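Aminotransferase AspB (Helicobacter pylori 26695, PDB 3EZS) probably acts as a pyridoxal 5'-phosphate-dependent transaminase of the class I and II aminotransferase family. Local coordinates at residues A[19-25]-A[327-332]; A[34-38]-A[233-237]; A[288-293]-A[354-358]; A[333-337]-A[349-353]. All coordinates share one frame; numbering follows the deposited sequence.

Contact 1. Residues A[19-25]-A[327-332]; sequences ITPKKRG and YQNEGI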
loop_
_atom_site.group_PDB
_atom_site.type_symbol
_atom_site.label_atom_id
_atom_site.label_comp_id
_atom_site.label_asym_id
_atom_site.label_seq_id
_atom_site.Cartn_x
_atom_site.Cartn_y
_atom_site.Cartn_z
ATOM N N ILE A 19 -12.878 -34.503 1.644
ATOM C CA ILE A 19 -13.616 -34.983 0.471
ATOM C C ILE A 19 -12.767 -35.106 -0.804
ATOM O O ILE A 19 -11.983 -34.212 -1.139
ATOM C CB ILE A 19 -14.819 -34.069 0.150
ATOM C CG1 ILE A 19 -15.752 -33.935 1.355
ATOM C CG2 ILE A 19 -15.604 -34.619 -1.039
ATOM C CD1 ILE A 19 -16.903 -32.946 1.130
ATOM N N THR A 20 -12.954 -36.228 -1.503
ATOM C CA THR A 20 -12.325 -36.509 -2.783
ATOM C C THR A 20 -13.474 -36.488 -3.810
ATOM O O THR A 20 -14.345 -37.342 -3.764
ATOM C CB THR A 20 -11.633 -37.887 -2.764
ATOM O OG1 THR A 20 -10.594 -37.890 -1.763
ATOM C CG2 THR A 20 -11.043 -38.210 -4.130
ATOM N N PRO A 21 -13.512 -35.492 -4.711
ATOM C CA PRO A 21 -14.627 -35.414 -5.667
ATOM C C PRO A 21 -14.706 -36.597 -6.614
ATOM O O PRO A 21 -13.675 -37.050 -7.115
ATOM C CB PRO A 21 -14.311 -34.159 -6.479
ATOM C CG PRO A 21 -13.404 -33.398 -5.645
ATOM C CD PRO A 21 -12.573 -34.385 -4.910
ATOM N N LYS A 22 -15.917 -37.086 -6.851
ATOM C CA LYS A 22 -16.122 -38.215 -7.756
ATOM C C LYS A 22 -16.099 -37.742 -9.218
ATOM O O LYS A 22 -15.901 -38.552 -10.111
ATOM C CB LYS A 22 -17.442 -38.913 -7.456
ATOM C CG LYS A 22 -17.529 -39.535 -6.085
ATOM C CD LYS A 22 -18.884 -40.182 -5.881
ATOM C CE LYS A 22 -19.002 -40.787 -4.494
ATOM N NZ LYS A 22 -20.316 -41.468 -4.307
ATOM N N LYS A 23 -16.298 -36.437 -9.427
ATOM C CA LYS A 23 -16.273 -35.790 -10.747
ATOM C C LYS A 23 -15.472 -34.495 -10.699
ATOM O O LYS A 23 -15.209 -33.960 -9.621
ATOM C CB LYS A 23 -17.693 -35.446 -11.216
ATOM C CG LYS A 23 -18.520 -36.658 -11.578
ATOM C CD LYS A 23 -19.946 -36.272 -11.925
ATOM C CE LYS A 23 -20.779 -37.487 -12.306
ATOM N NZ LYS A 23 -22.244 -37.177 -12.332
ATOM N N ARG A 24 -15.056 -34.026 -11.876
ATOM C CA ARG A 24 -14.404 -32.715 -12.045
ATOM C C ARG A 24 -15.501 -31.689 -12.388
ATOM O O ARG A 24 -16.308 -31.943 -13.278
ATOM C CB ARG A 24 -13.382 -32.811 -13.183
ATOM C CG ARG A 24 -12.784 -31.537 -13.705
ATOM C CD ARG A 24 -11.888 -30.833 -12.736
ATOM N NE ARG A 24 -10.651 -31.557 -12.449
ATOM C CZ ARG A 24 -9.659 -31.056 -11.710
ATOM N NH1 ARG A 24 -9.724 -29.826 -11.206
ATOM N NH2 ARG A 24 -8.574 -31.777 -11.482
ATOM N N GLY A 25 -15.525 -30.554 -11.690
ATOM C CA GLY A 25 -16.485 -29.485 -11.937
ATOM C C GLY A 25 -15.898 -28.102 -11.709
ATOM O O GLY A 25 -14.772 -27.980 -11.242
ATOM N N TYR A 327 -19.657 -30.814 -3.974
ATOM C CA TYR A 327 -18.251 -31.047 -4.248
ATOM C C TYR A 327 -17.925 -32.540 -4.309
ATOM O O TYR A 327 -17.200 -32.996 -5.198
ATOM C CB TYR A 327 -17.406 -30.369 -3.189
ATOM C CG TYR A 327 -15.931 -30.465 -3.440
ATOM C CD1 TYR A 327 -15.356 -29.811 -4.529
ATOM C CD2 TYR A 327 -15.095 -31.152 -2.567
ATOM C CE1 TYR A 327 -13.989 -29.877 -4.766
ATOM C CE2 TYR A 327 -13.726 -31.223 -2.795
ATOM C CZ TYR A 327 -13.179 -30.574 -3.890
ATOM O OH TYR A 327 -11.827 -30.629 -4.118
ATOM N N GLN A 328 -18.442 -33.286 -3.345
ATOM C CA GLN A 328 -18.265 -34.727 -3.276
ATOM C C GLN A 328 -18.742 -35.427 -4.542
ATOM O O GLN A 328 -18.031 -36.238 -5.112
ATOM C CB GLN A 328 -19.075 -35.231 -2.076
ATOM C CG GLN A 328 -19.265 -36.719 -1.904
ATOM C CD GLN A 328 -18.005 -37.440 -1.555
ATOM O OE1 GLN A 328 -17.856 -37.911 -0.426
ATOM N NE2 GLN A 328 -17.067 -37.520 -2.506
ATOM N N ASN A 329 -19.954 -35.101 -4.965
ATOM C CA ASN A 329 -20.585 -35.728 -6.108
ATOM C C ASN A 329 -20.301 -35.142 -7.496
ATOM O O ASN A 329 -20.265 -35.887 -8.480
ATOM C CB ASN A 329 -22.095 -35.708 -5.907
ATOM C CG ASN A 329 -22.544 -36.559 -4.739
ATOM O OD1 ASN A 329 -22.181 -37.716 -4.626
ATOM N ND2 ASN A 329 -23.380 -35.994 -3.897
ATOM N N GLU A 330 -20.142 -33.825 -7.577
ATOM C CA GLU A 330 -19.955 -33.166 -8.861
ATOM C C GLU A 330 -18.647 -32.433 -9.064
ATOM O O GLU A 330 -18.362 -32.015 -10.185
ATOM C CB GLU A 330 -21.097 -32.163 -9.076
ATOM C CG GLU A 330 -22.487 -32.756 -8.952
ATOM C CD GLU A 330 -22.752 -33.858 -9.962
ATOM O OE1 GLU A 330 -22.120 -33.866 -11.036
ATOM O OE2 GLU A 330 -23.595 -34.726 -9.671
ATOM N N GLY A 331 -17.855 -32.287 -8.005
ATOM C CA GLY A 331 -16.618 -31.514 -8.055
ATOM C C GLY A 331 -16.837 -30.015 -8.160
ATOM O O GLY A 331 -15.872 -29.263 -8.339
ATOM N N ILE A 332 -18.090 -29.563 -8.040
ATOM C CA ILE A 332 -18.399 -28.147 -8.170
ATOM C C ILE A 332 -18.216 -27.476 -6.824
ATOM O O ILE A 332 -18.824 -27.892 -5.835
ATOM C CB ILE A 332 -19.835 -27.918 -8.699
ATOM C CG1 ILE A 332 -19.983 -28.471 -10.124
ATOM C CG2 ILE A 332 -20.195 -26.434 -8.646
ATOM C CD1 ILE A 332 -21.418 -28.628 -10.588
HETATM O O HOH W 1 -10.594 -31.888 -1.362
HETATM O O HOH W 2 -22.713 -34.759 -13.739
HETATM O O HOH W 3 -13.376 -30.458 -9.346
#

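Contact 2. Residues A[34-38]-A[233-237]; sequences QFETP and SSAPG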
loop_
_atom_site.group_PDB
_atom_site.type_symbol
_atom_site.label_atom_id
_atom_site.label_comp_id
_atom_site.label_asym_id
_atom_site.label_seq_id
_atom_site.Cartn_x
_atom_site.Cartn_y
_atom_site.Cartn_z
ATOM N N GLN A 34 -12.207 -14.550 -14.821
ATOM C CA GLN A 34 -11.330 -15.496 -15.517
ATOM C C GLN A 34 -11.133 -15.127 -16.996
ATOM O O GLN A 34 -11.326 -15.968 -17.879
ATOM C CB GLN A 34 -11.941 -16.905 -15.407
ATOM C CG GLN A 34 -12.211 -17.381 -13.959
ATOM C CD GLN A 34 -10.947 -17.482 -13.106
ATOM O OE1 GLN A 34 -10.064 -18.293 -13.385
ATOM N NE2 GLN A 34 -10.873 -16.673 -12.047
ATOM N N PHE A 35 -10.754 -13.876 -17.254
ATOM C CA PHE A 35 -10.594 -13.379 -18.617
ATOM C C PHE A 35 -9.234 -12.727 -18.771
ATOM O O PHE A 35 -8.620 -12.322 -17.796
ATOM C CB PHE A 35 -11.675 -12.348 -18.936
ATOM C CG PHE A 35 -13.066 -12.825 -18.652
ATOM C CD1 PHE A 35 -13.569 -13.947 -19.298
ATOM C CD2 PHE A 35 -13.880 -12.155 -17.761
ATOM C CE1 PHE A 35 -14.854 -14.404 -19.040
ATOM C CE2 PHE A 35 -15.171 -12.608 -17.504
ATOM C CZ PHE A 35 -15.652 -13.736 -18.145
ATOM N N GLU A 36 -8.771 -12.630 -20.004
ATOM C CA GLU A 36 -7.498 -12.005 -20.295
ATOM C C GLU A 36 -7.628 -10.495 -20.187
ATOM O O GLU A 36 -8.709 -9.924 -20.371
ATOM C CB GLU A 36 -7.026 -12.378 -21.696
ATOM C CG GLU A 36 -6.747 -13.846 -21.916
ATOM C CD GLU A 36 -5.599 -14.403 -21.069
ATOM O OE1 GLU A 36 -4.637 -13.662 -20.751
ATOM O OE2 GLU A 36 -5.657 -15.609 -20.742
ATOM N N THR A 37 -6.534 -9.845 -19.832
ATOM C CA THR A 37 -6.518 -8.389 -19.773
ATOM C C THR A 37 -6.482 -7.875 -21.220
ATOM O O THR A 37 -5.721 -8.404 -22.030
ATOM C CB THR A 37 -5.303 -7.890 -18.977
ATOM O OG1 THR A 37 -5.465 -8.284 -17.608
ATOM C CG2 THR A 37 -5.181 -6.351 -19.080
ATOM N N PRO A 38 -7.341 -6.902 -21.569
ATOM C CA PRO A 38 -7.336 -6.396 -22.946
ATOM C C PRO A 38 -5.960 -5.965 -23.438
ATOM O O PRO A 38 -5.207 -5.311 -22.704
ATOM C CB PRO A 38 -8.284 -5.202 -22.880
ATOM C CG PRO A 38 -9.247 -5.601 -21.796
ATOM C CD PRO A 38 -8.406 -6.277 -20.771
ATOM N N SER A 233 -12.394 -4.041 -15.796
ATOM C CA SER A 233 -11.471 -4.211 -16.923
ATOM C C SER A 233 -10.657 -5.490 -16.924
ATOM O O SER A 233 -9.718 -5.606 -17.694
ATOM C CB SER A 233 -10.521 -3.013 -16.952
ATOM O OG SER A 233 -11.236 -1.779 -16.893
ATOM N N SER A 234 -11.028 -6.468 -16.104
ATOM C CA SER A 234 -10.255 -7.726 -15.977
ATOM C C SER A 234 -8.747 -7.444 -15.869
ATOM O O SER A 234 -7.911 -8.082 -16.549
ATOM C CB SER A 234 -10.536 -8.680 -17.137
ATOM O OG SER A 234 -11.908 -9.019 -17.217
ATOM N N ALA A 235 -8.431 -6.478 -15.009
ATOM C CA ALA A 235 -7.071 -6.024 -14.770
ATOM C C ALA A 235 -6.812 -5.788 -13.284
ATOM O O ALA A 235 -6.390 -4.687 -12.928
ATOM C CB ALA A 235 -6.818 -4.719 -15.547
ATOM N N PRO A 236 -7.056 -6.801 -12.415
ATOM C CA PRO A 236 -6.800 -6.651 -10.978
ATOM C C PRO A 236 -5.335 -6.377 -10.669
ATOM O O PRO A 236 -5.053 -5.705 -9.693
ATOM C CB PRO A 236 -7.221 -8.007 -10.391
ATOM C CG PRO A 236 -7.096 -8.961 -11.523
ATOM C CD PRO A 236 -7.556 -8.158 -12.712
ATOM N N GLY A 237 -4.418 -6.837 -11.519
ATOM C CA GLY A 237 -2.990 -6.575 -11.313
ATOM C C GLY A 237 -2.564 -5.110 -11.352
ATOM O O GLY A 237 -1.504 -4.763 -10.834
#

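Contact 3. Residues A[288-293]-A[354-358]; sequences IYANNL and LVYDT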
loop_
_atom_site.group_PDB
_atom_site.type_symbol
_atom_site.label_atom_id
_atom_site.label_comp_id
_atom_site.label_asym_id
_atom_site.label_seq_id
_atom_site.Cartn_x
_atom_site.Cartn_y
_atom_site.Cartn_z
ATOM N N ILE A 288 -20.966 -10.276 -20.711
ATOM C CA ILE A 288 -20.792 -11.667 -20.304
ATOM C C ILE A 288 -21.444 -11.872 -18.937
ATOM O O ILE A 288 -22.192 -12.824 -18.743
ATOM C CB ILE A 288 -19.308 -12.094 -20.227
ATOM C CG1 ILE A 288 -18.643 -12.070 -21.604
ATOM C CG2 ILE A 288 -19.173 -13.518 -19.679
ATOM C CD1 ILE A 288 -17.114 -12.266 -21.510
ATOM N N TYR A 289 -21.177 -10.971 -18.000
ATOM C CA TYR A 289 -21.795 -11.078 -16.682
ATOM C C TYR A 289 -23.312 -10.871 -16.755
ATOM O O TYR A 289 -24.042 -11.472 -15.980
ATOM C CB TYR A 289 -21.186 -10.100 -15.681
ATOM C CG TYR A 289 -19.694 -10.266 -15.455
ATOM C CD1 TYR A 289 -19.159 -11.485 -15.076
ATOM C CD2 TYR A 289 -18.830 -9.184 -15.592
ATOM C CE1 TYR A 289 -17.782 -11.638 -14.863
ATOM C CE2 TYR A 289 -17.464 -9.318 -15.382
ATOM C CZ TYR A 289 -16.947 -10.543 -15.019
ATOM O OH TYR A 289 -15.604 -10.655 -14.807
ATOM N N ALA A 290 -23.771 -10.030 -17.686
ATOM C CA ALA A 290 -25.200 -9.800 -17.906
ATOM C C ALA A 290 -25.852 -11.101 -18.304
ATOM O O ALA A 290 -26.869 -11.482 -17.722
ATOM C CB ALA A 290 -25.424 -8.762 -18.998
ATOM N N ASN A 291 -25.253 -11.774 -19.286
ATOM C CA ASN A 291 -25.746 -13.076 -19.766
ATOM C C ASN A 291 -25.628 -14.208 -18.757
ATOM O O ASN A 291 -26.435 -15.146 -18.794
ATOM C CB ASN A 291 -25.077 -13.462 -21.082
ATOM C CG ASN A 291 -25.511 -12.570 -22.244
ATOM O OD1 ASN A 291 -26.642 -12.082 -22.271
ATOM N ND2 ASN A 291 -24.631 -12.396 -23.229
ATOM N N ASN A 292 -24.638 -14.136 -17.864
ATOM C CA ASN A 292 -24.510 -15.138 -16.791
ATOM C C ASN A 292 -25.701 -15.055 -15.838
ATOM O O ASN A 292 -26.313 -16.077 -15.530
ATOM C CB ASN A 292 -23.185 -14.991 -16.019
ATOM C CG ASN A 292 -21.971 -15.309 -16.869
ATOM O OD1 ASN A 292 -22.109 -15.813 -17.982
ATOM N ND2 ASN A 292 -20.775 -15.035 -16.345
ATOM N N LEU A 293 -26.042 -13.837 -15.400
ATOM C CA LEU A 293 -27.191 -13.626 -14.507
ATOM C C LEU A 293 -28.507 -14.059 -15.159
ATOM O O LEU A 293 -29.355 -14.652 -14.495
ATOM C CB LEU A 293 -27.321 -12.149 -14.088
ATOM C CG LEU A 293 -26.261 -11.476 -13.227
ATOM C CD1 LEU A 293 -26.614 -9.987 -12.991
ATOM C CD2 LEU A 293 -26.091 -12.212 -11.892
ATOM N N LEU A 354 -20.284 -16.049 -10.760
ATOM C CA LEU A 354 -20.409 -16.359 -12.189
ATOM C C LEU A 354 -19.324 -15.629 -12.993
ATOM O O LEU A 354 -19.595 -14.728 -13.788
ATOM C CB LEU A 354 -21.820 -16.034 -12.685
ATOM C CG LEU A 354 -22.971 -16.646 -11.871
ATOM C CD1 LEU A 354 -24.256 -16.409 -12.611
ATOM C CD2 LEU A 354 -22.800 -18.152 -11.560
ATOM N N VAL A 355 -18.091 -16.086 -12.791
ATOM C CA VAL A 355 -16.903 -15.439 -13.340
ATOM C C VAL A 355 -16.321 -16.137 -14.573
ATOM O O VAL A 355 -15.172 -15.888 -14.943
ATOM C CB VAL A 355 -15.841 -15.240 -12.213
ATOM C CG1 VAL A 355 -16.408 -14.331 -11.117
ATOM C CG2 VAL A 355 -15.397 -16.576 -11.620
ATOM N N TYR A 356 -17.124 -16.975 -15.228
ATOM C CA TYR A 356 -16.686 -17.680 -16.435
ATOM C C TYR A 356 -17.492 -17.219 -17.646
ATOM O O TYR A 356 -18.551 -16.619 -17.498
ATOM C CB TYR A 356 -16.852 -19.186 -16.277
ATOM C CG TYR A 356 -16.003 -19.753 -15.192
ATOM C CD1 TYR A 356 -16.468 -19.800 -13.893
ATOM C CD2 TYR A 356 -14.735 -20.252 -15.454
ATOM C CE1 TYR A 356 -15.714 -20.314 -12.889
ATOM C CE2 TYR A 356 -13.954 -20.760 -14.443
ATOM C CZ TYR A 356 -14.454 -20.791 -13.152
ATOM O OH TYR A 356 -13.707 -21.294 -12.107
ATOM N N ASP A 357 -16.987 -17.507 -18.842
ATOM C CA ASP A 357 -17.726 -17.197 -20.056
ATOM C C ASP A 357 -19.044 -17.996 -20.012
ATOM O O ASP A 357 -19.071 -19.165 -19.601
ATOM C CB ASP A 357 -16.922 -17.546 -21.313
ATOM C CG ASP A 357 -17.481 -16.891 -22.559
ATOM O OD1 ASP A 357 -18.195 -15.851 -22.462
ATOM O OD2 ASP A 357 -17.181 -17.411 -23.650
ATOM N N THR A 358 -20.127 -17.359 -20.455
ATOM C CA THR A 358 -21.475 -17.920 -20.328
ATOM C C THR A 358 -21.674 -19.398 -20.738
ATOM O O THR A 358 -22.294 -20.156 -20.002
ATOM C CB THR A 358 -22.481 -17.016 -21.023
ATOM O OG1 THR A 358 -22.236 -15.647 -20.632
ATOM C CG2 THR A 358 -23.917 -17.445 -20.667
HETATM O O HOH W 4 -22.016 -14.072 -23.057
#

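Contact 4. Residues A[333-337]-A[349-353]; sequences ITLPA and YVRLA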
loop_
_atom_site.group_PDB
_atom_site.type_symbol
_atom_site.label_atom_id
_atom_site.label_comp_id
_atom_site.label_asym_id
_atom_site.label_seq_id
_atom_site.Cartn_x
_atom_site.Cartn_y
_atom_site.Cartn_z
ATOM N N ILE A 333 -17.401 -26.427 -6.790
ATOM C CA ILE A 333 -17.111 -25.693 -5.555
ATOM C C ILE A 333 -18.025 -24.480 -5.428
ATOM O O ILE A 333 -18.114 -23.665 -6.349
ATOM C CB ILE A 333 -15.637 -25.183 -5.530
ATOM C CG1 ILE A 333 -14.650 -26.360 -5.547
ATOM C CG2 ILE A 333 -15.390 -24.255 -4.327
ATOM C CD1 ILE A 333 -13.178 -25.972 -5.885
ATOM N N THR A 334 -18.716 -24.389 -4.292
ATOM C CA THR A 334 -19.581 -23.256 -3.957
ATOM C C THR A 334 -19.165 -22.751 -2.573
ATOM O O THR A 334 -18.517 -23.473 -1.816
ATOM C CB THR A 334 -21.078 -23.649 -3.997
ATOM O OG1 THR A 334 -21.381 -24.563 -2.929
ATOM C CG2 THR A 334 -21.443 -24.299 -5.369
ATOM N N LEU A 335 -19.527 -21.512 -2.247
ATOM C CA LEU A 335 -19.160 -20.881 -0.981
ATOM C C LEU A 335 -20.362 -20.760 -0.032
ATOM O O LEU A 335 -21.307 -20.015 -0.320
ATOM C CB LEU A 335 -18.590 -19.471 -1.240
ATOM C CG LEU A 335 -18.142 -18.619 -0.037
ATOM C CD1 LEU A 335 -16.964 -19.295 0.737
ATOM C CD2 LEU A 335 -17.762 -17.190 -0.461
ATOM N N PRO A 336 -20.343 -21.499 1.090
ATOM C CA PRO A 336 -21.390 -21.304 2.085
ATOM C C PRO A 336 -21.361 -19.850 2.575
ATOM O O PRO A 336 -20.282 -19.350 2.957
ATOM C CB PRO A 336 -20.980 -22.254 3.214
ATOM C CG PRO A 336 -20.141 -23.251 2.602
ATOM C CD PRO A 336 -19.403 -22.553 1.508
ATOM N N ALA A 337 -22.521 -19.183 2.559
ATOM C CA ALA A 337 -22.609 -17.771 2.954
ATOM C C ALA A 337 -22.343 -17.541 4.437
ATOM O O ALA A 337 -22.084 -16.399 4.851
ATOM C CB ALA A 337 -23.946 -17.154 2.532
ATOM N N TYR A 349 -27.701 -20.415 2.712
ATOM C CA TYR A 349 -27.291 -20.014 1.369
ATOM C C TYR A 349 -25.886 -20.420 0.998
ATOM O O TYR A 349 -25.021 -20.601 1.872
ATOM C CB TYR A 349 -27.338 -18.484 1.256
ATOM C CG TYR A 349 -28.719 -17.903 1.410
ATOM C CD1 TYR A 349 -29.232 -17.626 2.671
ATOM C CD2 TYR A 349 -29.517 -17.647 0.293
ATOM C CE1 TYR A 349 -30.495 -17.106 2.819
ATOM C CE2 TYR A 349 -30.790 -17.133 0.431
ATOM C CZ TYR A 349 -31.272 -16.862 1.700
ATOM O OH TYR A 349 -32.533 -16.367 1.872
ATOM N N VAL A 350 -25.668 -20.577 -0.314
ATOM C CA VAL A 350 -24.314 -20.709 -0.869
ATOM C C VAL A 350 -24.234 -19.564 -1.861
ATOM O O VAL A 350 -25.253 -19.194 -2.484
ATOM C CB VAL A 350 -23.960 -22.061 -1.582
ATOM C CG1 VAL A 350 -23.921 -23.208 -0.578
ATOM C CG2 VAL A 350 -24.888 -22.367 -2.777
ATOM N N ARG A 351 -23.046 -18.976 -1.969
ATOM C CA ARG A 351 -22.803 -17.932 -2.920
ATOM C C ARG A 351 -22.130 -18.587 -4.114
ATOM O O ARG A 351 -21.236 -19.432 -3.942
ATOM C CB ARG A 351 -21.885 -16.841 -2.368
ATOM C CG ARG A 351 -21.819 -15.630 -3.299
ATOM C CD ARG A 351 -20.669 -14.707 -2.973
ATOM N NE ARG A 351 -19.377 -15.280 -3.363
ATOM C CZ ARG A 351 -18.215 -14.687 -3.109
ATOM N NH1 ARG A 351 -18.179 -13.486 -2.541
ATOM N NH2 ARG A 351 -17.091 -15.273 -3.459
ATOM N N LEU A 352 -22.558 -18.171 -5.306
ATOM C CA LEU A 352 -22.000 -18.625 -6.575
ATOM C C LEU A 352 -21.413 -17.378 -7.282
ATOM O O LEU A 352 -22.084 -16.344 -7.347
ATOM C CB LEU A 352 -23.084 -19.237 -7.474
ATOM C CG LEU A 352 -24.002 -20.378 -7.001
ATOM C CD1 LEU A 352 -24.885 -20.816 -8.160
ATOM C CD2 LEU A 352 -23.239 -21.561 -6.470
ATOM N N ALA A 353 -20.186 -17.494 -7.806
ATOM C CA ALA A 353 -19.492 -16.403 -8.478
ATOM C C ALA A 353 -19.454 -16.735 -9.966
ATOM O O ALA A 353 -18.691 -17.597 -10.386
ATOM C CB ALA A 353 -18.062 -16.226 -7.897
#

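Contact 1. Residues A[19-25]-A[327-332]
P21 lies over the phenol ring of Y327 in a CH-pi contact: its CG sits 3.7 Å from the ring centroid, on the rim side of the face that it covers. The ring is swung out to the proline by a chi1 of -176°, which sets CG of Y327 trans to the backbone N. The branch methyl CG2 of I19 adds apolar packing, 3.8 Å from Y327 CD2, and also rests against the CA and amide end of Q328. One backbone hydrogen bond crosses the contact, K22 N to Q328 O (2.9 Å, N-H...O 162°); two weaker CA-H...O contacts accompany it, P21 CA to Q328 O and G331 CA to K23 O. Charge enters at K23, whose extended chain runs alongside the bent E330. The long salt bridge from K23 NZ to E330 OE1 measures 3.6 Å and is reinforced by a water that accepts from K23 NZ and donates to E330 OE1; the other carboxylate oxygen, OE2, is bonded to the hydroxyl of Y371 in helix 358-372. Two further waters link I19 O with Y327 OH and G25 N with G331 O. At G331 phi turns positive (71°), and the bare CA lies close to K23 O. This is a glycine-terminated helix C-terminus: the end of helix 319-330, wrapped at the surface by the loop that follows helix 8-16.

Contact 2. Residues A[34-38]-A[233-237]
S234 faces T37 and F35 across this contact, and more of its surface is buried here than that of any other residue in the two segments. Its backbone takes the left-handed conformation (phi 45°, psi 46°), and its carbonyl oxygen receives the hydroxyl of T37: T37 OG1 donates to S234 O at 2.7 Å, lying in the carbonyl plane. A chi1 of -67° in T37 tucks OG1 next to its own backbone N and turns it onto that carbonyl. The same oxygen takes a CA-H...O contact from T37 CA, 3.5 Å away, and is thus approached by backbone and side chain of one residue. T37 also sets its methyl CG2 near A235 CB, 4.2 Å apart. F35 meets S234 at the ring edge, where F35 CD2 is 3.7 Å from S234 OG, while the ring also packs on I288 of helix 280-299. P38, just before helix 39-46, places CD 3.4 Å from S233 O; the hydroxyl of S233 is bonded to H281. N53 of the second subunit donates to F35 O and packs on T37 and P236, which puts the contact at the dimer interface. Joined here are the N-terminal loop ahead of helix 39-46 and the loop that, in fold type I aminotransferases, carries the cofactor-binding lysine just upstream, consistent with a place beside the pyridoxal phosphate site.

Contact 3. Residues A[288-293]-A[354-358]
Torsions of -67° and -10° (chi1 and chi2) turn the carboxamide of N292 off its helix and into the loop 354-358, where both ends of the amide find partners. ND2 reaches two backbone carbonyls: Y356 O at 3.0 Å, met nearly head-on, and L354 O at 2.8 Å, which it approaches from above the carbonyl plane. At the other end OD1 accepts the hydroxyl of T358, T358 OG1 to N292 OD1 2.7 Å. Three bonds thus fix the rotation of this buried amide and pin the loop at L354, Y356 and T358. A water that accepts from N291 ND2 and donates to T358 OG1 adds N291 to the network. L354 CB packs 3.8 Å from N292 CB, and the methyl CG2 of I288 lies against the carboxylate oxygen OD1 of D357 (3.8 Å), the two side chains roughly perpendicular. The Y289 ring turns its edge to the chain, CD1 lying 3.5 Å from L354 O. Helix 280-299 is in this way held to the connection between strand 349-353 and helix 358-372; L361 of the latter touches N292, L354 and Y356, while F310, just ahead of strand 311-315, meets the ring of Y289.

Contact 4. Residues A[333-337]-A[349-353]
An antiparallel ladder joins strand 335-336, at one edge of the small three-stranded sheet, to its central strand 349-353; strand 311-315 lies on the other side. L335 and R351 form the hydrogen-bonded pair, L335 N to R351 O 3.2 Å and R351 N to L335 O 2.6 Å, both nearly straight. P336 and V350 follow as the non-hydrogen-bonded pair, and beyond them A337 N donates to Y349 O at 3.0 Å, arriving from above the carbonyl plane. L335 and R351 project on the same face, running side by side: CD2 of L335 lies over one face of the R351 guanidinium, 3.6 Å from NH2. That arginine chain leaves its backbone extended and bends at chi3 (73°), laying the flat group under the methyl. T334 puts OG1 between its N and carbonyl carbon (chi1 68°), facing V350 CG1 at 3.7 Å, and its CG2 presses tightly on L352 CD2 at 3.5 Å. The guanidinium has further partners: NH2 binds G29 O and NH1 binds N165 OD1, so L335 covers a face while two hydrogen bonds hold the group's rotation. In class I aminotransferases an arginine of this C-terminal strand, next to a conserved asparagine, receives the substrate carboxylate; R351, buried and held in this way, is probably its counterpart, its orientation probably set before a substrate binds.

Overall arrangement
Contacts 2 and 3 adjoin, with centres about 15 Å apart: Q34 N probably bonds V355 O (3.3 Å), and F35 CE2 lies 3.4 Å from Y289 OH. Contact 4 is nested in the chain loop closed by contact 3, and their segments meet in sequence between A353 and L354. Contact 4 also touches contact 1, where Y327 CE1 packs 3.7 Å from I333 CG1. Contacts 1 and 2 lie farthest apart, about 28 Å between centres, yet one loop, between helix 8-16 and helix 39-46, supplies a segment to each. R351 of contact 4 and the 233-237 loop of contact 2 probably border the cofactor and substrate pocket; contact 1 is a surface contact.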